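Local coordinates for DUF871 domain-containing protein (Enterococcus faecalis, PDB 2P0O) that is of unknown function but probably acts as a 6-phospho-N-acetylmuramidase, cleaving cell-wall sugar fragments that carry N-acetylmuramic acid 6-phosphate, at residues Ile34-His39 with Thr53-Ile58; Lys24-Leu29 with Arg229-Phe234. One frame throughout, in Å; residues are numbered along the deposited sequence.

Interaction 1: Ile34-His39 with Thr53-Ile58; sequences IFTSLH and TDLGAI
No ring sits where Ile34 and Thr36 meet Leu55; the flat group of this strand, Phe35, lies between those two residues in sequence and points to the other side of the sheet. There its ring meets Trp144 with the planes about 30° apart and packs edge-to-face with Phe177, while Ile34 and Thr36 look out toward helix 48-62. The atoms that meet Leu55 are all methyl carbons. Leu55 reaches from the helix to the strand with CG anti to its own backbone N (chi1 173°), and its two methyls divide the strand between them. CD1 goes to Ile34, 4.1 Å from CD1 of that residue, the two side chains running antiparallel alongside one another, so that they meet flank to flank. The other branch, CD2, lies 4.3 Å from CG2 of Thr36. CG2 of Thr36 faces the helix, while OG1 is hydrogen-bonded to the carbonyl oxygen of Val9. No hydrogen bond joins the segments, and the backbones stay well apart: the nearest CA atoms, those of Ile34 and Leu55, are 9.6 Å from each other. The contact buries 124 Å², and Ile15, Ile23 and Ile66 also touch Leu55. With Phe35 facing the barrel interior, this is a beta-alpha unit of the TIM barrel: the second strand of the closed eight-stranded parallel sheet, covered on its outer side by the helix that follows it.

Interaction 2: Lys24-Leu29 with Arg229-Phe234; sequences KKMKAL and RTMAQF
Met231 packs against Lys25, Met26 and Leu29 where two outer helices of the TIM barrel stand side by side: helix 17-28, after the first strand, and helix 228-240, after the eighth. The contact is all van der Waals packing, and Met231, modelled like Met26 as selenomethionine, is at its centre. Its chain runs straight through chi2 and then bends at chi3 (68°), which leaves CE lying over the aliphatic part of Lys25. Lys25 CB and Lys25 CD lie 3.6 and 3.7 Å from Met231 CE; the extended lysine crosses the Met231 side chain at about a right angle. Met26, bent at both chi2 and chi3, meets Met231 nearer its root, with SE 4.2 Å from Met231 CG, and Ile226 touches both selenomethionines. Phe234 turns its ring onward to Phe31 and Phe204, each met edge-to-face.

No hydrogen bond links the segments. The polar ends of Gln233 and Arg229 have partners outside them: Gln233 binds Asn202 and Asp342, and Arg229 forms salt bridges with Asp342 and Glu246. Within the first segment, the backbone N of Leu29 bonds to Met26 O at 2.9 Å as the helix ends. Just past the helix end, Leu29 crosses the Met231 side chain, also at about a right angle, where Leu29 CD2 lies 3.7 Å from Met231 CE and 3.9 Å from Met231 CB.

From the N terminus the chain lays down strand 4-8 and then helix 17-28, which supplies the first half of interaction 2. Strand 33-38 and helix 48-62 follow, and interaction 1 closes the short loop of 13 residues between its segments. The chain then goes round the rest of the barrel before helix 228-240 returns to helix 17-28, so interaction 2 spans 199 residues and interaction 1 is nested inside it. One is local, strand to covering helix; the other joins the first and last helices of the ring. Their centres lie about 20 Å apart, and their nearest atoms, about 5 Å apart, do not touch, but Ile23 of helix 17-28 reaches Leu55.

Interaction 1: Ile34-His39 with Thr53-Ile58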
ATOM      1  N   ILE A  34      -9.688  -5.698   6.539  1.00 56.06           N
ATOM      2  CA  ILE A  34      -8.893  -5.889   7.723  1.00 55.49           C
ATOM      3  C   ILE A  34      -8.306  -7.299   7.727  1.00 56.55           C
ATOM      4  O   ILE A  34      -8.994  -8.281   7.389  1.00 56.82           O
ATOM      5  CB  ILE A  34      -9.721  -5.686   9.017  1.00 55.66           C
ATOM      6  CG1 ILE A  34     -10.253  -4.251   9.095  1.00 54.02           C
ATOM      7  CG2 ILE A  34      -8.880  -6.070  10.256  1.00 53.00           C
ATOM      8  CD1 ILE A  34     -11.467  -4.081  10.014  1.00 55.86           C
ATOM      9  N   PHE A  35      -7.029  -7.372   8.095  1.00 56.60           N
ATOM     10  CA  PHE A  35      -6.343  -8.627   8.410  1.00 57.81           C
ATOM     11  C   PHE A  35      -5.978  -8.608   9.894  1.00 58.09           C
ATOM     12  O   PHE A  35      -5.529  -7.585  10.429  1.00 58.25           O
ATOM     13  CB  PHE A  35      -5.079  -8.800   7.550  1.00 56.07           C
ATOM     14  CG  PHE A  35      -4.258 -10.028   7.881  1.00 57.53           C
ATOM     15  CD1 PHE A  35      -4.501 -11.246   7.227  1.00 56.32           C
ATOM     16  CD2 PHE A  35      -3.205  -9.960   8.813  1.00 57.19           C
ATOM     17  CE1 PHE A  35      -3.733 -12.400   7.505  1.00 56.72           C
ATOM     18  CE2 PHE A  35      -2.422 -11.105   9.106  1.00 58.70           C
ATOM     19  CZ  PHE A  35      -2.670 -12.332   8.442  1.00 56.75           C
ATOM     20  N   THR A  36      -6.177  -9.741  10.556  1.00 59.73           N
ATOM     21  CA  THR A  36      -5.761  -9.893  11.936  1.00 61.41           C
ATOM     22  C   THR A  36      -5.261 -11.312  12.191  1.00 62.84           C
ATOM     23  O   THR A  36      -5.833 -12.290  11.685  1.00 62.62           O
ATOM     24  CB  THR A  36      -6.881  -9.475  12.935  1.00 61.53           C
ATOM     25  OG1 THR A  36      -6.353  -9.448  14.271  1.00 62.08           O
ATOM     26  CG2 THR A  36      -8.092 -10.423  12.879  1.00 61.08           C
ATOM     27  N   SER A  37      -4.187 -11.413  12.966  1.00 64.83           N
ATOM     28  CA  SER A  37      -3.588 -12.703  13.297  1.00 67.47           C
ATOM     29  C   SER A  37      -3.691 -12.954  14.792  1.00 68.65           C
ATOM     30  O   SER A  37      -3.176 -12.189  15.598  1.00 68.39           O
ATOM     31  CB  SER A  37      -2.124 -12.775  12.816  1.00 67.80           C
ATOM     32  OG  SER A  37      -1.534 -14.039  13.116  1.00 69.73           O
ATOM     33  N   LEU A  38      -4.381 -14.030  15.150  1.00 71.24           N
ATOM     34  CA  LEU A  38      -4.670 -14.342  16.550  1.00 73.52           C
ATOM     35  C   LEU A  38      -3.864 -15.505  17.128  1.00 75.28           C
ATOM     36  O   LEU A  38      -3.821 -16.597  16.541  1.00 75.55           O
ATOM     37  CB  LEU A  38      -6.149 -14.655  16.714  1.00 73.41           C
ATOM     38  CG  LEU A  38      -7.095 -13.534  17.124  1.00 74.10           C
ATOM     39  CD1 LEU A  38      -7.464 -12.645  15.932  1.00 75.60           C
ATOM     40  CD2 LEU A  38      -8.337 -14.151  17.735  1.00 73.83           C
ATOM     41  N   HIS A  39      -3.235 -15.252  18.279  1.00 77.46           N
ATOM     42  CA  HIS A  39      -2.652 -16.302  19.137  1.00 79.54           C
ATOM     43  C   HIS A  39      -3.307 -16.231  20.518  1.00 80.19           C
ATOM     44  O   HIS A  39      -3.191 -15.217  21.215  1.00 80.42           O
ATOM     45  CB  HIS A  39      -1.125 -16.157  19.246  1.00 79.81           C
ATOM     46  CG  HIS A  39      -0.455 -15.943  17.925  1.00 82.63           C
ATOM     47  ND1 HIS A  39      -0.400 -14.708  17.309  1.00 84.83           N
ATOM     48  CD2 HIS A  39       0.159 -16.812  17.083  1.00 84.68           C
ATOM     49  CE1 HIS A  39       0.226 -14.823  16.150  1.00 85.72           C
ATOM     50  NE2 HIS A  39       0.578 -16.089  15.990  1.00 86.04           N
ATOM     51  N   THR A  53     -15.497  -9.954  18.872  1.00 70.17           N
ATOM     52  CA  THR A  53     -16.859  -9.484  18.805  1.00 69.86           C
ATOM     53  C   THR A  53     -16.882  -7.962  18.662  1.00 69.48           C
ATOM     54  O   THR A  53     -17.712  -7.429  17.928  1.00 69.31           O
ATOM     55  CB  THR A  53     -17.751  -9.979  20.013  1.00 70.48           C
ATOM     56  OG1 THR A  53     -17.599 -11.423  20.132  1.00 70.67           O
ATOM     57  CG2 THR A  53     -19.248  -9.611  19.779  1.00 70.11           C
ATOM     58  N   ASP A  54     -15.985  -7.252  19.359  1.00 69.10           N
ATOM     59  CA  ASP A  54     -15.856  -5.729  19.226  1.00 68.36           C
ATOM     60  C   ASP A  54     -15.376  -5.332  17.816  1.00 67.14           C
ATOM     61  O   ASP A  54     -15.884  -4.353  17.229  1.00 67.47           O
ATOM     62  CB  ASP A  54     -14.856  -5.149  20.233  1.00 68.54           C
ATOM     63  CG  ASP A  54     -15.254  -5.378  21.675  1.00 69.98           C
ATOM     64  OD1 ASP A  54     -16.479  -5.264  22.025  1.00 70.59           O
ATOM     65  OD2 ASP A  54     -14.318  -5.671  22.479  1.00 71.88           O
ATOM     66  N   LEU A  55     -14.401  -6.068  17.283  1.00 65.77           N
ATOM     67  CA  LEU A  55     -13.826  -5.711  15.970  1.00 64.20           C
ATOM     68  C   LEU A  55     -14.817  -5.955  14.811  1.00 63.14           C
ATOM     69  O   LEU A  55     -15.003  -5.092  13.938  1.00 62.71           O
ATOM     70  CB  LEU A  55     -12.478  -6.434  15.707  1.00 64.12           C
ATOM     71  CG  LEU A  55     -11.882  -6.241  14.290  1.00 63.36           C
ATOM     72  CD1 LEU A  55     -11.541  -4.793  14.044  1.00 62.74           C
ATOM     73  CD2 LEU A  55     -10.660  -7.127  13.983  1.00 63.51           C
ATOM     74  N   GLY A  56     -15.446  -7.146  14.808  1.00 62.76           N
ATOM     75  CA  GLY A  56     -16.517  -7.462  13.855  1.00 62.28           C
ATOM     76  C   GLY A  56     -17.612  -6.411  13.835  1.00 62.17           C
ATOM     77  O   GLY A  56     -18.174  -6.113  12.758  1.00 62.09           O
ATOM     78  N   ALA A  57     -17.895  -5.828  15.010  1.00 61.95           N
ATOM     79  CA  ALA A  57     -18.918  -4.788  15.107  1.00 62.99           C
ATOM     80  C   ALA A  57     -18.461  -3.547  14.353  1.00 63.17           C
ATOM     81  O   ALA A  57     -19.205  -2.984  13.544  1.00 63.04           O
ATOM     82  CB  ALA A  57     -19.252  -4.463  16.565  1.00 62.77           C
ATOM     83  N   ILE A  58     -17.217  -3.148  14.593  1.00 63.59           N
ATOM     84  CA  ILE A  58     -16.632  -2.042  13.854  1.00 63.98           C
ATOM     85  C   ILE A  58     -16.679  -2.325  12.337  1.00 63.75           C
ATOM     86  O   ILE A  58     -17.161  -1.499  11.566  1.00 63.56           O
ATOM     87  CB  ILE A  58     -15.199  -1.736  14.346  1.00 64.66           C
ATOM     88  CG1 ILE A  58     -15.206  -1.538  15.861  1.00 65.77           C
ATOM     89  CG2 ILE A  58     -14.646  -0.484  13.673  1.00 65.03           C
ATOM     90  CD1 ILE A  58     -13.834  -1.717  16.484  1.00 69.40           C
TER

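Interaction 2: Lys24-Leu29 with Arg229-Phe234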
ATOM      1  N   LYS A  24     -11.799   3.688  11.035  1.00 54.27           N
ATOM      2  CA  LYS A  24     -12.797   4.538  10.395  1.00 55.05           C
ATOM      3  C   LYS A  24     -12.189   5.480   9.348  1.00 55.28           C
ATOM      4  O   LYS A  24     -12.727   5.616   8.239  1.00 55.00           O
ATOM      5  CB  LYS A  24     -13.582   5.337  11.445  1.00 55.20           C
ATOM      6  CG  LYS A  24     -14.441   4.490  12.352  1.00 57.42           C
ATOM      7  CD  LYS A  24     -15.434   5.365  13.162  1.00 60.52           C
ATOM      8  CE  LYS A  24     -16.018   4.558  14.313  1.00 62.96           C
ATOM      9  NZ  LYS A  24     -17.352   5.058  14.828  1.00 64.24           N
ATOM     10  N   LYS A  25     -11.067   6.120   9.693  1.00 55.65           N
ATOM     11  CA  LYS A  25     -10.377   6.991   8.741  1.00 56.31           C
ATOM     12  C   LYS A  25      -9.862   6.221   7.533  1.00 55.55           C
ATOM     13  O   LYS A  25      -9.964   6.693   6.412  1.00 55.42           O
ATOM     14  CB  LYS A  25      -9.205   7.687   9.401  1.00 57.26           C
ATOM     15  CG  LYS A  25      -9.599   8.967  10.070  1.00 59.74           C
ATOM     16  CD  LYS A  25      -8.431   9.559  10.833  1.00 61.13           C
ATOM     17  CE  LYS A  25      -8.950  10.714  11.678  1.00 62.50           C
ATOM     18  NZ  LYS A  25      -7.783  11.371  12.310  1.00 65.34           N
HETATM   19  N   MSE A  26      -9.311   5.029   7.765  1.00 55.90           N
HETATM   20  CA  MSE A  26      -8.762   4.228   6.671  1.00 55.81           C
HETATM   21  C   MSE A  26      -9.866   3.837   5.683  1.00 56.35           C
HETATM   22  O   MSE A  26      -9.677   3.944   4.467  1.00 56.49           O
HETATM   23  CB  MSE A  26      -7.982   3.026   7.203  1.00 55.87           C
HETATM   24  CG  MSE A  26      -6.680   3.444   7.912  1.00 56.27           C
HETATM   25 SE   MSE A  26      -5.430   4.439   6.726  1.00 62.73          SE
HETATM   26  CE  MSE A  26      -4.415   2.917   6.033  1.00 58.03           C
ATOM     27  N   LYS A  27     -11.024   3.431   6.204  1.00 56.53           N
ATOM     28  CA  LYS A  27     -12.185   3.198   5.357  1.00 57.29           C
ATOM     29  C   LYS A  27     -12.523   4.409   4.466  1.00 57.65           C
ATOM     30  O   LYS A  27     -12.662   4.248   3.253  1.00 57.99           O
ATOM     31  CB  LYS A  27     -13.406   2.787   6.175  1.00 56.86           C
ATOM     32  CG  LYS A  27     -14.694   2.758   5.358  1.00 58.20           C
ATOM     33  CD  LYS A  27     -14.731   1.529   4.483  1.00 58.87           C
ATOM     34  CE  LYS A  27     -15.996   1.514   3.653  1.00 58.18           C
ATOM     35  NZ  LYS A  27     -16.055   0.241   2.893  1.00 57.50           N
ATOM     36  N   ALA A  28     -12.647   5.601   5.056  1.00 57.27           N
ATOM     37  CA  ALA A  28     -12.855   6.823   4.268  1.00 58.01           C
ATOM     38  C   ALA A  28     -11.700   7.140   3.291  1.00 58.25           C
ATOM     39  O   ALA A  28     -11.854   7.906   2.343  1.00 59.10           O
ATOM     40  CB  ALA A  28     -13.157   8.029   5.176  1.00 56.94           C
ATOM     41  N   LEU A  29     -10.540   6.543   3.507  1.00 59.18           N
ATOM     42  CA  LEU A  29      -9.428   6.765   2.597  1.00 59.33           C
ATOM     43  C   LEU A  29      -9.365   5.703   1.500  1.00 59.21           C
ATOM     44  O   LEU A  29      -8.386   5.654   0.762  1.00 59.19           O
ATOM     45  CB  LEU A  29      -8.121   6.769   3.398  1.00 59.73           C
ATOM     46  CG  LEU A  29      -7.508   8.057   3.977  1.00 61.46           C
ATOM     47  CD1 LEU A  29      -8.403   9.251   3.992  1.00 59.84           C
ATOM     48  CD2 LEU A  29      -6.852   7.813   5.354  1.00 60.04           C
ATOM     49  N   ARG A 229       0.990  11.654   7.533  1.00 54.85           N
ATOM     50  CA  ARG A 229       1.544  12.085   6.269  1.00 54.98           C
ATOM     51  C   ARG A 229       1.207  11.096   5.156  1.00 55.56           C
ATOM     52  O   ARG A 229       0.848  11.472   4.012  1.00 54.99           O
ATOM     53  CB  ARG A 229       3.068  12.173   6.404  1.00 55.35           C
ATOM     54  CG  ARG A 229       3.761  12.821   5.208  1.00 55.26           C
ATOM     55  CD  ARG A 229       5.288  12.779   5.369  1.00 53.27           C
ATOM     56  NE  ARG A 229       5.936  13.587   4.339  1.00 54.05           N
ATOM     57  CZ  ARG A 229       6.195  13.187   3.090  1.00 55.00           C
ATOM     58  NH1 ARG A 229       5.869  11.962   2.671  1.00 54.65           N
ATOM     59  NH2 ARG A 229       6.776  14.025   2.251  1.00 52.87           N
ATOM     60  N   THR A 230       1.380   9.820   5.492  1.00 54.95           N
ATOM     61  CA  THR A 230       1.152   8.747   4.554  1.00 55.03           C
ATOM     62  C   THR A 230      -0.344   8.583   4.284  1.00 54.45           C
ATOM     63  O   THR A 230      -0.745   8.378   3.147  1.00 53.87           O
ATOM     64  CB  THR A 230       1.835   7.448   5.067  1.00 54.35           C
ATOM     65  OG1 THR A 230       3.233   7.710   5.187  1.00 57.18           O
ATOM     66  CG2 THR A 230       1.632   6.299   4.104  1.00 52.83           C
HETATM   67  N   MSE A 231      -1.152   8.660   5.336  1.00 54.83           N
HETATM   68  CA  MSE A 231      -2.624   8.712   5.185  1.00 56.36           C
HETATM   69  C   MSE A 231      -3.079   9.794   4.185  1.00 56.37           C
HETATM   70  O   MSE A 231      -3.962   9.561   3.341  1.00 55.89           O
HETATM   71  CB  MSE A 231      -3.300   8.967   6.536  1.00 56.22           C
HETATM   72  CG  MSE A 231      -3.075   7.827   7.494  1.00 58.99           C
HETATM   73 SE   MSE A 231      -3.803   8.105   9.289  1.00 69.51          SE
HETATM   74  CE  MSE A 231      -5.695   8.075   8.836  1.00 62.50           C
ATOM     75  N   ALA A 232      -2.458  10.966   4.303  1.00 56.32           N
ATOM     76  CA  ALA A 232      -2.772  12.131   3.465  1.00 56.32           C
ATOM     77  C   ALA A 232      -2.448  11.841   2.019  1.00 56.24           C
ATOM     78  O   ALA A 232      -3.172  12.290   1.133  1.00 56.37           O
ATOM     79  CB  ALA A 232      -2.014  13.346   3.936  1.00 55.14           C
ATOM     80  N   GLN A 233      -1.357  11.092   1.784  1.00 55.64           N
ATOM     81  CA  GLN A 233      -0.965  10.724   0.428  1.00 55.40           C
ATOM     82  C   GLN A 233      -1.993   9.741  -0.161  1.00 55.94           C
ATOM     83  O   GLN A 233      -2.429   9.938  -1.300  1.00 55.64           O
ATOM     84  CB  GLN A 233       0.469  10.191   0.375  1.00 55.10           C
ATOM     85  CG  GLN A 233       1.501  11.321   0.503  1.00 54.97           C
ATOM     86  CD  GLN A 233       2.940  10.839   0.457  1.00 55.78           C
ATOM     87  OE1 GLN A 233       3.317   9.892   1.153  1.00 56.64           O
ATOM     88  NE2 GLN A 233       3.757  11.500  -0.342  1.00 52.80           N
ATOM     89  N   PHE A 234      -2.380   8.713   0.613  1.00 54.97           N
ATOM     90  CA  PHE A 234      -3.441   7.805   0.191  1.00 55.88           C
ATOM     91  C   PHE A 234      -4.691   8.602  -0.118  1.00 56.11           C
ATOM     92  O   PHE A 234      -5.278   8.444  -1.190  1.00 56.77           O
ATOM     93  CB  PHE A 234      -3.751   6.699   1.228  1.00 54.88           C
ATOM     94  CG  PHE A 234      -2.792   5.515   1.169  1.00 56.54           C
ATOM     95  CD1 PHE A 234      -2.925   4.526   0.174  1.00 56.40           C
ATOM     96  CD2 PHE A 234      -1.777   5.370   2.125  1.00 53.28           C
ATOM     97  CE1 PHE A 234      -2.036   3.415   0.124  1.00 55.82           C
ATOM     98  CE2 PHE A 234      -0.884   4.252   2.085  1.00 54.15           C
ATOM     99  CZ  PHE A 234      -1.015   3.294   1.092  1.00 55.38           C
TER